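Local coordinates for response regulator receiver protein (Dyadobacter fermentans, PDB 4XLT) that probably acts as a phosphorylation-controlled switch in two-component signalling, as a receiver domain of the CheY-like response regulator family, at residues 4-9 and 54-59; 43-48 and 73-78; 48-53 and 79-84; 87-92 and 108-113. All coordinates share one frame; numbering follows the deposited sequence.

Contact 1: 4-9 and 54-59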
loop_
_atom_site.group_PDB
_atom_site.type_symbol
_atom_site.label_atom_id
_atom_site.label_comp_id
_atom_site.label_asym_id
_atom_site.label_seq_id
_atom_site.Cartn_x
_atom_site.Cartn_y
_atom_site.Cartn_z
HETATM N N MSE A 4 -8.632 18.501 5.604
HETATM C CA MSE A 4 -7.269 18.009 5.430
HETATM C C MSE A 4 -6.278 18.655 6.385
HETATM O O MSE A 4 -6.414 19.823 6.749
HETATM C CB MSE A 4 -6.789 18.243 3.998
HETATM C CG MSE A 4 -7.682 17.660 2.927
HETATM SE SE MSE A 4 -6.862 17.817 1.169
HETATM C CE MSE A 4 -8.442 17.494 0.075
ATOM N N ASP A 5 -5.271 17.885 6.779
ATOM C CA ASP A 5 -4.129 18.432 7.491
ATOM C C ASP A 5 -2.997 18.667 6.502
ATOM O O ASP A 5 -2.869 17.946 5.512
ATOM C CB ASP A 5 -3.669 17.495 8.610
ATOM C CG ASP A 5 -4.694 17.358 9.720
ATOM O OD1 ASP A 5 -5.616 18.198 9.790
ATOM O OD2 ASP A 5 -4.568 16.413 10.528
ATOM N N PHE A 6 -2.183 19.682 6.765
ATOM C CA PHE A 6 -1.031 19.956 5.921
ATOM C C PHE A 6 0.259 19.933 6.722
ATOM O O PHE A 6 0.361 20.539 7.788
ATOM C CB PHE A 6 -1.188 21.300 5.213
ATOM C CG PHE A 6 -1.916 21.212 3.902
ATOM C CD1 PHE A 6 -3.284 21.004 3.869
ATOM C CD2 PHE A 6 -1.233 21.343 2.703
ATOM C CE1 PHE A 6 -3.962 20.930 2.664
ATOM C CE2 PHE A 6 -1.901 21.268 1.494
ATOM C CZ PHE A 6 -3.269 21.061 1.474
ATOM N N ILE A 7 1.241 19.214 6.196
ATOM C CA ILE A 7 2.558 19.151 6.803
ATOM C C ILE A 7 3.590 19.675 5.819
ATOM O O ILE A 7 3.741 19.139 4.723
ATOM C CB ILE A 7 2.915 17.715 7.220
ATOM C CG1 ILE A 7 1.911 17.203 8.257
ATOM C CG2 ILE A 7 4.338 17.652 7.759
ATOM C CD1 ILE A 7 2.109 15.757 8.642
ATOM N N ILE A 8 4.287 20.738 6.202
ATOM C CA ILE A 8 5.327 21.299 5.352
ATOM C C ILE A 8 6.696 20.963 5.925
ATOM O O ILE A 8 6.941 21.140 7.119
ATOM C CB ILE A 8 5.186 22.826 5.203
ATOM C CG1 ILE A 8 3.738 23.199 4.887
ATOM C CG2 ILE A 8 6.117 23.343 4.117
ATOM C CD1 ILE A 8 3.482 24.696 4.857
ATOM N N VAL A 9 7.578 20.458 5.066
ATOM C CA VAL A 9 8.940 20.109 5.455
ATOM C C VAL A 9 9.926 20.875 4.583
ATOM O O VAL A 9 10.094 20.560 3.405
ATOM C CB VAL A 9 9.205 18.594 5.325
ATOM C CG1 VAL A 9 10.569 18.244 5.902
ATOM C CG2 VAL A 9 8.110 17.798 6.017
ATOM N N ASP A 54 -7.066 13.046 6.442
ATOM C CA ASP A 54 -6.438 13.196 5.137
ATOM C C ASP A 54 -5.311 14.209 5.247
ATOM O O ASP A 54 -5.542 15.370 5.577
ATOM C CB ASP A 54 -7.456 13.640 4.088
ATOM C CG ASP A 54 -8.457 12.556 3.751
ATOM O OD1 ASP A 54 -8.521 11.552 4.491
ATOM O OD2 ASP A 54 -9.181 12.709 2.746
ATOM N N THR A 55 -4.088 13.764 4.988
ATOM C CA THR A 55 -2.921 14.599 5.224
ATOM C C THR A 55 -2.109 14.830 3.956
ATOM O O THR A 55 -1.764 13.889 3.243
ATOM C CB THR A 55 -2.011 13.978 6.304
ATOM O OG1 THR A 55 -2.735 13.877 7.539
ATOM C CG2 THR A 55 -0.767 14.827 6.515
ATOM N N VAL A 56 -1.816 16.095 3.681
ATOM C CA VAL A 56 -0.943 16.461 2.579
ATOM C C VAL A 56 0.433 16.853 3.118
ATOM O O VAL A 56 0.537 17.658 4.041
ATOM C CB VAL A 56 -1.532 17.627 1.754
ATOM C CG1 VAL A 56 -0.590 18.015 0.625
ATOM C CG2 VAL A 56 -2.896 17.249 1.205
ATOM N N ILE A 57 1.484 16.275 2.548
ATOM C CA ILE A 57 2.842 16.623 2.940
ATOM C C ILE A 57 3.580 17.324 1.804
ATOM O O ILE A 57 3.727 16.773 0.713
ATOM C CB ILE A 57 3.647 15.386 3.372
ATOM C CG1 ILE A 57 2.971 14.699 4.562
ATOM C CG2 ILE A 57 5.075 15.782 3.722
ATOM C CD1 ILE A 57 3.754 13.529 5.133
ATOM N N LEU A 58 4.037 18.543 2.070
ATOM C CA LEU A 58 4.827 19.297 1.105
ATOM C C LEU A 58 6.299 19.230 1.488
ATOM O O LEU A 58 6.719 19.794 2.497
ATOM C CB LEU A 58 4.354 20.747 1.030
ATOM C CG LEU A 58 2.860 20.951 0.775
ATOM C CD1 LEU A 58 2.546 22.432 0.627
ATOM C CD2 LEU A 58 2.399 20.173 -0.451
ATOM N N LEU A 59 7.075 18.527 0.675
ATOM C CA LEU A 59 8.471 18.265 0.982
ATOM C C LEU A 59 9.397 19.012 0.029
ATOM O O LEU A 59 9.268 18.898 -1.190
ATOM C CB LEU A 59 8.741 16.762 0.920
ATOM C CG LEU A 59 10.186 16.313 1.112
ATOM C CD1 LEU A 59 10.635 16.561 2.540
ATOM C CD2 LEU A 59 10.333 14.849 0.737
HETATM O O HOH W 1 -2.356 14.912 9.939
#

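Contact 2: 43-48 and 73-78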
loop_
_atom_site.group_PDB
_atom_site.type_symbol
_atom_site.label_atom_id
_atom_site.label_comp_id
_atom_site.label_asym_id
_atom_site.label_seq_id
_atom_site.Cartn_x
_atom_site.Cartn_y
_atom_site.Cartn_z
ATOM N N ASP A 43 9.876 11.872 12.878
ATOM C CA ASP A 43 9.520 11.593 14.268
ATOM C C ASP A 43 8.028 11.785 14.521
ATOM O O ASP A 43 7.391 10.951 15.160
ATOM C CB ASP A 43 10.320 12.482 15.224
ATOM C CG ASP A 43 11.783 12.093 15.301
ATOM O OD1 ASP A 43 12.123 10.968 14.879
ATOM O OD2 ASP A 43 12.590 12.911 15.792
ATOM N N HIS A 44 7.478 12.887 14.020
ATOM C CA HIS A 44 6.052 13.155 14.171
ATOM C C HIS A 44 5.200 12.100 13.469
ATOM O O HIS A 44 4.178 11.659 14.000
ATOM C CB HIS A 44 5.704 14.540 13.634
ATOM C CG HIS A 44 4.232 14.780 13.504
ATOM N ND1 HIS A 44 3.580 14.764 12.290
ATOM C CD2 HIS A 44 3.283 15.024 14.439
ATOM C CE1 HIS A 44 2.293 14.995 12.480
ATOM N NE2 HIS A 44 2.087 15.156 13.776
ATOM N N LEU A 45 5.624 11.692 12.278
ATOM C CA LEU A 45 4.880 10.701 11.507
ATOM C C LEU A 45 4.900 9.325 12.174
ATOM O O LEU A 45 3.929 8.578 12.099
ATOM C CB LEU A 45 5.436 10.605 10.084
ATOM C CG LEU A 45 5.177 11.823 9.192
ATOM C CD1 LEU A 45 5.857 11.664 7.841
ATOM C CD2 LEU A 45 3.684 12.042 9.017
ATOM N N ARG A 46 6.002 8.998 12.840
ATOM C CA ARG A 46 6.137 7.699 13.491
ATOM C C ARG A 46 5.215 7.558 14.698
ATOM O O ARG A 46 4.999 6.452 15.194
ATOM C CB ARG A 46 7.587 7.461 13.914
ATOM C CG ARG A 46 8.494 7.026 12.777
ATOM C CD ARG A 46 9.955 7.024 13.193
ATOM N NE ARG A 46 10.826 6.587 12.106
ATOM C CZ ARG A 46 12.151 6.704 12.114
ATOM N NH1 ARG A 46 12.767 7.251 13.153
ATOM N NH2 ARG A 46 12.859 6.278 11.076
ATOM N N SER A 47 4.672 8.675 15.170
ATOM C CA SER A 47 3.770 8.649 16.314
ATOM C C SER A 47 2.306 8.631 15.876
ATOM O O SER A 47 1.402 8.583 16.709
ATOM C CB SER A 47 4.030 9.847 17.232
ATOM O OG SER A 47 3.661 11.065 16.607
ATOM N N GLN A 48 2.077 8.660 14.566
ATOM C CA GLN A 48 0.719 8.688 14.033
ATOM C C GLN A 48 0.191 7.285 13.753
ATOM O O GLN A 48 0.960 6.356 13.514
ATOM C CB GLN A 48 0.664 9.525 12.753
ATOM C CG GLN A 48 1.265 10.914 12.886
ATOM C CD GLN A 48 0.584 11.750 13.951
ATOM O OE1 GLN A 48 -0.642 11.838 13.999
ATOM N NE2 GLN A 48 1.381 12.368 14.815
ATOM N N GLU A 73 12.995 7.581 1.890
ATOM C CA GLU A 73 13.484 6.281 2.331
ATOM C C GLU A 73 12.991 5.981 3.742
ATOM O O GLU A 73 12.543 4.870 4.028
ATOM C CB GLU A 73 15.010 6.224 2.275
ATOM C CG GLU A 73 15.579 6.460 0.890
ATOM C CD GLU A 73 17.022 6.018 0.778
ATOM O OE1 GLU A 73 17.404 5.064 1.488
ATOM O OE2 GLU A 73 17.773 6.625 -0.015
ATOM N N HIS A 74 13.074 6.978 4.616
ATOM C CA HIS A 74 12.537 6.851 5.964
ATOM C C HIS A 74 11.016 6.846 5.944
ATOM O O HIS A 74 10.381 6.191 6.767
ATOM C CB HIS A 74 13.051 7.976 6.857
ATOM C CG HIS A 74 14.469 7.790 7.293
ATOM N ND1 HIS A 74 14.824 6.946 8.323
ATOM C CD2 HIS A 74 15.622 8.332 6.835
ATOM C CE1 HIS A 74 16.134 6.979 8.483
ATOM N NE2 HIS A 74 16.642 7.812 7.593
ATOM N N TYR A 75 10.440 7.575 4.993
ATOM C CA TYR A 75 8.994 7.634 4.833
ATOM C C TYR A 75 8.430 6.277 4.412
ATOM O O TYR A 75 7.358 5.872 4.865
ATOM C CB TYR A 75 8.613 8.708 3.812
ATOM C CG TYR A 75 7.124 8.817 3.570
ATOM C CD1 TYR A 75 6.321 9.597 4.391
ATOM C CD2 TYR A 75 6.521 8.135 2.521
ATOM C CE1 TYR A 75 4.962 9.695 4.177
ATOM C CE2 TYR A 75 5.165 8.226 2.299
ATOM C CZ TYR A 75 4.388 9.006 3.130
ATOM O OH TYR A 75 3.032 9.097 2.911
ATOM N N GLY A 76 9.160 5.577 3.548
ATOM C CA GLY A 76 8.745 4.269 3.075
ATOM C C GLY A 76 8.755 3.222 4.173
ATOM O O GLY A 76 8.203 2.133 4.007
HETATM N N MSE A 77 9.385 3.555 5.296
HETATM C CA MSE A 77 9.465 2.654 6.444
HETATM C C MSE A 77 8.226 2.748 7.339
HETATM O O MSE A 77 7.965 1.855 8.143
HETATM C CB MSE A 77 10.729 2.947 7.260
HETATM C CG MSE A 77 12.009 2.404 6.640
HETATM SE SE MSE A 77 13.640 3.081 7.485
HETATM C CE MSE A 77 12.924 3.500 9.251
ATOM N N LEU A 78 7.468 3.830 7.196
ATOM C CA LEU A 78 6.208 3.979 7.920
ATOM C C LEU A 78 5.231 2.873 7.528
ATOM O O LEU A 78 5.303 2.351 6.416
ATOM C CB LEU A 78 5.590 5.351 7.646
ATOM C CG LEU A 78 6.399 6.549 8.140
ATOM C CD1 LEU A 78 5.812 7.847 7.605
ATOM C CD2 LEU A 78 6.452 6.560 9.663
#

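Contact 3: 48-53 and 79-84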
loop_
_atom_site.group_PDB
_atom_site.type_symbol
_atom_site.label_atom_id
_atom_site.label_comp_id
_atom_site.label_asym_id
_atom_site.label_seq_id
_atom_site.Cartn_x
_atom_site.Cartn_y
_atom_site.Cartn_z
ATOM N N GLN A 48 2.077 8.660 14.566
ATOM C CA GLN A 48 0.719 8.688 14.033
ATOM C C GLN A 48 0.191 7.285 13.753
ATOM O O GLN A 48 0.960 6.356 13.514
ATOM C CB GLN A 48 0.664 9.525 12.753
ATOM C CG GLN A 48 1.265 10.914 12.886
ATOM C CD GLN A 48 0.584 11.750 13.951
ATOM O OE1 GLN A 48 -0.642 11.838 13.999
ATOM N NE2 GLN A 48 1.381 12.368 14.815
ATOM N N GLY A 49 -1.130 7.145 13.786
ATOM C CA GLY A 49 -1.781 5.895 13.445
ATOM C C GLY A 49 -2.602 6.057 12.181
ATOM O O GLY A 49 -2.511 7.078 11.501
ATOM N N ALA A 50 -3.412 5.053 11.867
ATOM C CA ALA A 50 -4.266 5.101 10.685
ATOM C C ALA A 50 -5.541 5.896 10.951
ATOM O O ALA A 50 -6.451 5.918 10.122
ATOM C CB ALA A 50 -4.608 3.695 10.222
ATOM N N ASP A 51 -5.602 6.545 12.109
ATOM C CA ASP A 51 -6.772 7.328 12.489
ATOM C C ASP A 51 -6.587 8.808 12.163
ATOM O O ASP A 51 -7.452 9.630 12.466
ATOM C CB ASP A 51 -7.070 7.153 13.981
ATOM C CG ASP A 51 -5.921 7.609 14.864
ATOM O OD1 ASP A 51 -4.763 7.588 14.398
ATOM O OD2 ASP A 51 -6.177 7.989 16.027
ATOM N N ILE A 52 -5.458 9.142 11.547
ATOM C CA ILE A 52 -5.163 10.528 11.199
ATOM C C ILE A 52 -6.007 10.989 10.016
ATOM O O ILE A 52 -6.365 10.184 9.155
ATOM C CB ILE A 52 -3.668 10.725 10.867
ATOM C CG1 ILE A 52 -3.280 9.934 9.617
ATOM C CG2 ILE A 52 -2.806 10.328 12.052
ATOM C CD1 ILE A 52 -1.948 10.349 9.032
ATOM N N PRO A 53 -6.338 12.291 9.977
ATOM C CA PRO A 53 -7.097 12.872 8.863
ATOM C C PRO A 53 -6.358 12.772 7.536
ATOM O O PRO A 53 -5.169 12.445 7.516
ATOM C CB PRO A 53 -7.256 14.343 9.271
ATOM C CG PRO A 53 -7.082 14.357 10.742
ATOM C CD PRO A 53 -6.093 13.276 11.045
ATOM N N PRO A 79 4.322 2.504 8.444
ATOM C CA PRO A 79 3.327 1.472 8.131
ATOM C C PRO A 79 2.454 1.893 6.960
ATOM O O PRO A 79 2.146 3.074 6.831
ATOM C CB PRO A 79 2.507 1.366 9.421
ATOM C CG PRO A 79 3.411 1.891 10.492
ATOM C CD PRO A 79 4.209 2.974 9.836
ATOM N N GLU A 80 2.071 0.942 6.115
ATOM C CA GLU A 80 1.286 1.250 4.927
ATOM C C GLU A 80 -0.065 1.871 5.289
ATOM O O GLU A 80 -0.613 2.672 4.532
ATOM C CB GLU A 80 1.096 -0.015 4.082
ATOM C CG GLU A 80 2.403 -0.543 3.496
ATOM C CD GLU A 80 2.254 -1.864 2.757
ATOM O OE1 GLU A 80 1.231 -2.558 2.944
ATOM O OE2 GLU A 80 3.172 -2.212 1.985
ATOM N N ALA A 81 -0.585 1.514 6.457
ATOM C CA ALA A 81 -1.881 2.011 6.900
ATOM C C ALA A 81 -1.876 3.518 7.156
ATOM O O ALA A 81 -2.914 4.171 7.037
ATOM C CB ALA A 81 -2.324 1.271 8.147
ATOM N N VAL A 82 -0.722 4.080 7.505
ATOM C CA VAL A 82 -0.655 5.519 7.730
ATOM C C VAL A 82 -0.288 6.240 6.428
ATOM O O VAL A 82 -0.730 7.363 6.190
ATOM C CB VAL A 82 0.339 5.886 8.869
ATOM C CG1 VAL A 82 1.781 5.742 8.426
ATOM C CG2 VAL A 82 0.083 7.302 9.360
ATOM N N ARG A 83 0.485 5.576 5.573
ATOM C CA ARG A 83 0.851 6.136 4.274
ATOM C C ARG A 83 -0.367 6.272 3.367
ATOM O O ARG A 83 -0.411 7.147 2.506
ATOM C CB ARG A 83 1.917 5.274 3.596
ATOM C CG ARG A 83 3.342 5.708 3.909
ATOM C CD ARG A 83 4.306 4.536 3.902
ATOM N NE ARG A 83 4.109 3.664 2.749
ATOM C CZ ARG A 83 4.552 2.414 2.683
ATOM N NH1 ARG A 83 5.214 1.889 3.707
ATOM N NH2 ARG A 83 4.330 1.683 1.598
ATOM N N ALA A 84 -1.356 5.409 3.574
ATOM C CA ALA A 84 -2.573 5.427 2.771
ATOM C C ALA A 84 -3.430 6.657 3.072
ATOM O O ALA A 84 -4.308 7.017 2.287
ATOM C CB ALA A 84 -3.376 4.151 3.001
#

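Contact 4: 87-92 and 108-113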
loop_
_atom_site.group_PDB
_atom_site.type_symbol
_atom_site.label_atom_id
_atom_site.label_comp_id
_atom_site.label_asym_id
_atom_site.label_seq_id
_atom_site.Cartn_x
_atom_site.Cartn_y
_atom_site.Cartn_z
ATOM N N ARG A 87 -0.906 12.030 1.164
ATOM C CA ARG A 87 -0.473 12.317 -0.198
ATOM C C ARG A 87 0.757 13.217 -0.142
ATOM O O ARG A 87 0.683 14.352 0.327
ATOM C CB ARG A 87 -1.586 12.982 -1.001
ATOM C CG ARG A 87 -2.883 12.194 -1.034
ATOM C CD ARG A 87 -2.729 10.851 -1.727
ATOM N NE ARG A 87 -3.999 10.133 -1.766
ATOM C CZ ARG A 87 -4.359 9.200 -0.891
ATOM N NH1 ARG A 87 -3.534 8.851 0.089
ATOM N NH2 ARG A 87 -5.540 8.606 -1.002
ATOM N N LEU A 88 1.886 12.701 -0.616
ATOM C CA LEU A 88 3.167 13.389 -0.493
ATOM C C LEU A 88 3.575 14.077 -1.799
ATOM O O LEU A 88 3.581 13.459 -2.865
ATOM C CB LEU A 88 4.244 12.393 -0.050
ATOM C CG LEU A 88 5.717 12.806 -0.083
ATOM C CD1 LEU A 88 5.967 14.011 0.792
ATOM C CD2 LEU A 88 6.599 11.648 0.353
ATOM N N PHE A 89 3.906 15.362 -1.710
ATOM C CA PHE A 89 4.311 16.132 -2.882
ATOM C C PHE A 89 5.687 16.754 -2.689
ATOM O O PHE A 89 6.037 17.195 -1.594
ATOM C CB PHE A 89 3.286 17.227 -3.192
ATOM C CG PHE A 89 1.931 16.697 -3.548
ATOM C CD1 PHE A 89 1.009 16.395 -2.559
ATOM C CD2 PHE A 89 1.581 16.487 -4.871
ATOM C CE1 PHE A 89 -0.239 15.894 -2.888
ATOM C CE2 PHE A 89 0.336 15.989 -5.203
ATOM C CZ PHE A 89 -0.573 15.693 -4.211
HETATM N N MSE A 90 6.463 16.785 -3.766
HETATM C CA MSE A 90 7.777 17.408 -3.753
HETATM C C MSE A 90 7.659 18.852 -4.242
HETATM O O MSE A 90 6.971 19.124 -5.224
HETATM C CB MSE A 90 8.751 16.610 -4.627
HETATM C CG MSE A 90 10.208 17.040 -4.529
HETATM SE SE MSE A 90 11.108 16.381 -2.929
HETATM C CE MSE A 90 11.374 14.528 -3.465
ATOM N N ILE A 91 8.310 19.781 -3.551
ATOM C CA ILE A 91 8.293 21.176 -3.979
ATOM C C ILE A 91 9.709 21.714 -4.139
ATOM O O ILE A 91 10.613 21.341 -3.391
ATOM C CB ILE A 91 7.515 22.078 -2.994
ATOM C CG1 ILE A 91 8.106 21.975 -1.585
ATOM C CG2 ILE A 91 6.032 21.719 -2.992
ATOM C CD1 ILE A 91 7.474 22.918 -0.583
ATOM N N SER A 92 9.898 22.586 -5.124
ATOM C CA SER A 92 11.218 23.143 -5.398
ATOM C C SER A 92 11.146 24.401 -6.258
ATOM O O SER A 92 10.219 24.570 -7.053
ATOM C CB SER A 92 12.102 22.101 -6.085
ATOM O OG SER A 92 13.408 22.605 -6.297
ATOM N N HIS A 108 6.438 7.194 -3.676
ATOM C CA HIS A 108 5.835 7.997 -2.619
ATOM C C HIS A 108 5.643 9.447 -3.041
ATOM O O HIS A 108 4.789 10.147 -2.498
ATOM C CB HIS A 108 6.684 7.921 -1.354
ATOM C CG HIS A 108 6.982 6.519 -0.921
ATOM N ND1 HIS A 108 6.004 5.659 -0.471
ATOM C CD2 HIS A 108 8.145 5.826 -0.885
ATOM C CE1 HIS A 108 6.554 4.495 -0.169
ATOM N NE2 HIS A 108 7.851 4.571 -0.411
ATOM N N ILE A 109 6.435 9.894 -4.013
ATOM C CA ILE A 109 6.283 11.242 -4.547
ATOM C C ILE A 109 5.239 11.262 -5.656
ATOM O O ILE A 109 5.478 10.776 -6.762
ATOM C CB ILE A 109 7.604 11.801 -5.095
ATOM C CG1 ILE A 109 8.682 11.797 -4.006
ATOM C CG2 ILE A 109 7.387 13.208 -5.640
ATOM C CD1 ILE A 109 8.335 12.656 -2.811
ATOM N N ILE A 110 4.078 11.827 -5.351
ATOM C CA ILE A 110 2.989 11.891 -6.312
ATOM C C ILE A 110 3.334 12.800 -7.483
ATOM O O ILE A 110 3.198 12.412 -8.644
ATOM C CB ILE A 110 1.698 12.384 -5.653
ATOM C CG1 ILE A 110 1.182 11.324 -4.681
ATOM C CG2 ILE A 110 0.646 12.715 -6.708
ATOM C CD1 ILE A 110 -0.135 11.666 -4.051
ATOM N N GLN A 111 3.785 14.008 -7.172
ATOM C CA GLN A 111 4.087 14.986 -8.202
ATOM C C GLN A 111 5.036 16.056 -7.683
ATOM O O GLN A 111 4.990 16.430 -6.511
ATOM C CB GLN A 111 2.796 15.626 -8.717
ATOM C CG GLN A 111 2.991 16.563 -9.893
ATOM C CD GLN A 111 1.680 17.041 -10.477
ATOM O OE1 GLN A 111 0.670 16.340 -10.420
ATOM N NE2 GLN A 111 1.689 18.242 -11.040
ATOM N N LEU A 112 5.904 16.538 -8.564
ATOM C CA LEU A 112 6.802 17.631 -8.236
ATOM C C LEU A 112 6.137 18.969 -8.544
ATOM O O LEU A 112 5.773 19.242 -9.685
ATOM C CB LEU A 112 8.114 17.486 -9.007
ATOM C CG LEU A 112 9.104 18.647 -8.938
ATOM C CD1 LEU A 112 9.427 19.004 -7.496
ATOM C CD2 LEU A 112 10.367 18.288 -9.703
ATOM N N LEU A 113 5.973 19.795 -7.515
ATOM C CA LEU A 113 5.352 21.107 -7.671
ATOM C C LEU A 113 6.396 22.219 -7.619
ATOM O O LEU A 113 7.359 22.137 -6.858
ATOM C CB LEU A 113 4.295 21.322 -6.591
ATOM C CG LEU A 113 3.280 20.184 -6.489
ATOM C CD1 LEU A 113 2.342 20.378 -5.306
ATOM C CD2 LEU A 113 2.500 20.060 -7.790
HETATM O O HOH W 2 2.192 10.118 -1.491
#

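Contact 1: 4-9 and 54-59
Thr55 OG1 sits beside Asp5 CB and is held twice: it donates to the carbonyl oxygen of Pro53 and accepts from a water at 2.6 Å. That water's other proton goes to Asp5 OD2, 2.7 Å off, bridging the two strands, while Asp5 OD1 turns to Ser31. Ile7 is bonded through both backbone polar atoms, its N to Val56 O at 2.7 Å and its O to Leu58 N at 2.7 Å. Asp5 and Val9 continue this parallel ladder, which joins two inner strands of the five-stranded CheY-like sheet; 54-60 ends at Asp60, the predicted phosphorylation site. Beta-branched residues suit such strands, their methyls packing on both faces. On one, the Phe6 ring lies over Val56, whose CB makes a CH-pi contact 3.8 Å from the ring centroid. Leu58 CD1 meets the ring edge, and Leu23 and Leu126 from two helices also pack on Phe6. Replacing the ring by an alanine's methyl would probably strip Val56 CB of its CH-pi partner and open a gap beside Leu23 and Leu126. On the other face Ile7 CG1 stands beside the backbone N (chi1 -61°), and its extended chain carries CD1 to within 3.7 Å of Thr55 CG2.

Contact 2: 43-48 and 73-78
Leu45 and Leu78 form the tight half of this contact, their side chains crossing at about a right angle. Leu78 CD1 reaches Leu45 CB at 3.7 Å and lies almost as close to Leu45 CD1, while its second methyl, CD2, comes to 3.8 Å from Arg46 CG. The fork of one leucine thus straddles two successive residues of the other segment. Tyr75 completes this inner side: Leu45 CD1 touches the edge of its ring, 4.0 Å from CD1 of the tyrosine. Branched and aromatic residues suit the place, because Leu45 and Tyr75 also pack on Ile57 of the sheet.

The arrangement belongs to the doubly wound receiver fold, in which helices 38-46 and 68-75 cover the same face of the sheet and here meet near their C-terminal ends. A type I turn from Tyr75 to Leu78 swings the chain round and presents Leu78 to the neighbouring helix.

The outer side is polar, and Arg46 reaches it through the end of its chain, without the interlocking of branched side chains. It stretches out, extended from CG to NE (chi2 171°, chi3 179°), so that NH2 comes to 3.3 Å from CE of Met77, a selenomethionine, and 3.4 Å from His74 ND1. The guanidinium and imidazole planes stand 66° apart, and the groups meet obliquely. A long, charged side chain fits this outer position because it can reach beyond the chain: Arg46 NH1 makes a salt bridge with Glu104 of the second subunit, and Met77 packs on the same glutamate.

Contact 3: 48-53 and 79-84
Val82 has CG1 between its backbone N and carbonyl carbon (chi1 74°), which leaves CG2 anti to N and aimed across the contact; Ile52 adopts the same uncommon first torsion for its CG1 (chi1 64°), and its extended chain then brings CD1 to 3.7 Å from Val82 CG2. The contact joins two connections of the receiver fold, the loop leading into strand 54-60 and the short helix 80-83 that precedes strand 86-92. Both lie where strands begin, at the end of the sheet remote from the strand C-termini, where receiver domains are typically phosphorylated.

Val82 CG2 is the knuckle of the packing. Besides Ile52 it touches Gly49 O at 3.4 Å, and Gln48 CB at a longer 4.1 Å. Gly49 opens a type I turn that runs to Ile52, and a side chain on it would be crowded by the carboxylate of Asp51. Within the turn Ala50 is short enough for the backbones to come very close, its CA being 4.7 Å from Val82 CA.

Pro79 stands at the N-cap of helix 80-83, and its carbonyl oxygen accepts from both Val82 N and Arg83 N, tying down the first turn that carries the valine. The far side of this helix faces other chains: Glu80 forms a salt bridge with Arg83 of the second subunit, and Arg83 one with Glu80 of the third subunit. Towards the loop, small residues allow close approach, Ala50 CB lying 3.9 Å from Ala81 CB and 3.6 Å from Ala81 O.

Contact 4: 87-92 and 108-113
Strand 86-92, helix 97-105 and strand 109-114 form a beta-alpha-beta unit, and this contact brings its two strands side by side, with Phe89, Met90 and Ile91 against Ile110, Leu112 and Leu113. Four backbone bonds run between them. Leu88 O receives Ile110 N, but Met90 N turns to Gln111 O, one residue further than a regular parallel ladder would give, at 3.1 Å and with Met90 N lying 27° out of that carbonyl plane. The extra residue makes a beta bulge, beyond which Leu113 N meets Met90 O at 2.6 Å and Ser92 N meets Leu113 O. At the other end, a water accepts from Leu88 N and donates to His108 O.

On one face Phe89 CE2 lies 3.6 Å from Ile110 CG2, Leu113 CD1 sits 3.9 Å from Phe89 CB, and Gln111 O approaches the ring edge. Leu125 of helix 119-129 also packs on Phe89, which fits a large aromatic residue. A serine in its place would probably leave Ile110 and Leu113 without their shared partner and open a gap beneath that helix. On the other face Met90, a selenomethionine, curls at chi2 (78°) and chi3 (76°), bringing CE to 3.6 Å from Ile109 CD1, while its CG meets Leu112 CD1 at 3.6 Å. Ser92 ends the strand, its OG bonded to Gln62 and Thr94, probably in the position of the conserved serine or threonine of receiver domains. Parallel strands joined through one helix in this way are typical of the doubly wound CheY-like fold.

In the fold
From the N terminus, strand 4-9 waits until 54-59 returns beside it, so contact 1 closes a loop holding helix 13-25, strand 31-35 and helix 38-46. Before that loop shuts, contacts 2 and 3 have already opened at 43-48 and 48-53; they close later, at 73-78 and 79-84, so both cross contact 1 and also cross each other, with Gln48 common to both. Ile7 CD1 packs on His44 and Leu45, joining contact 1 to contact 2, while Leu78 O, bonded to Arg83 NH1, couples contact 2 to contact 3. Contact 4 follows in series, closing the short loop that carries helix 97-105, and Ile57 and Leu59 bond to Phe89 and Ile91, uniting it with contact 1 in one sheet.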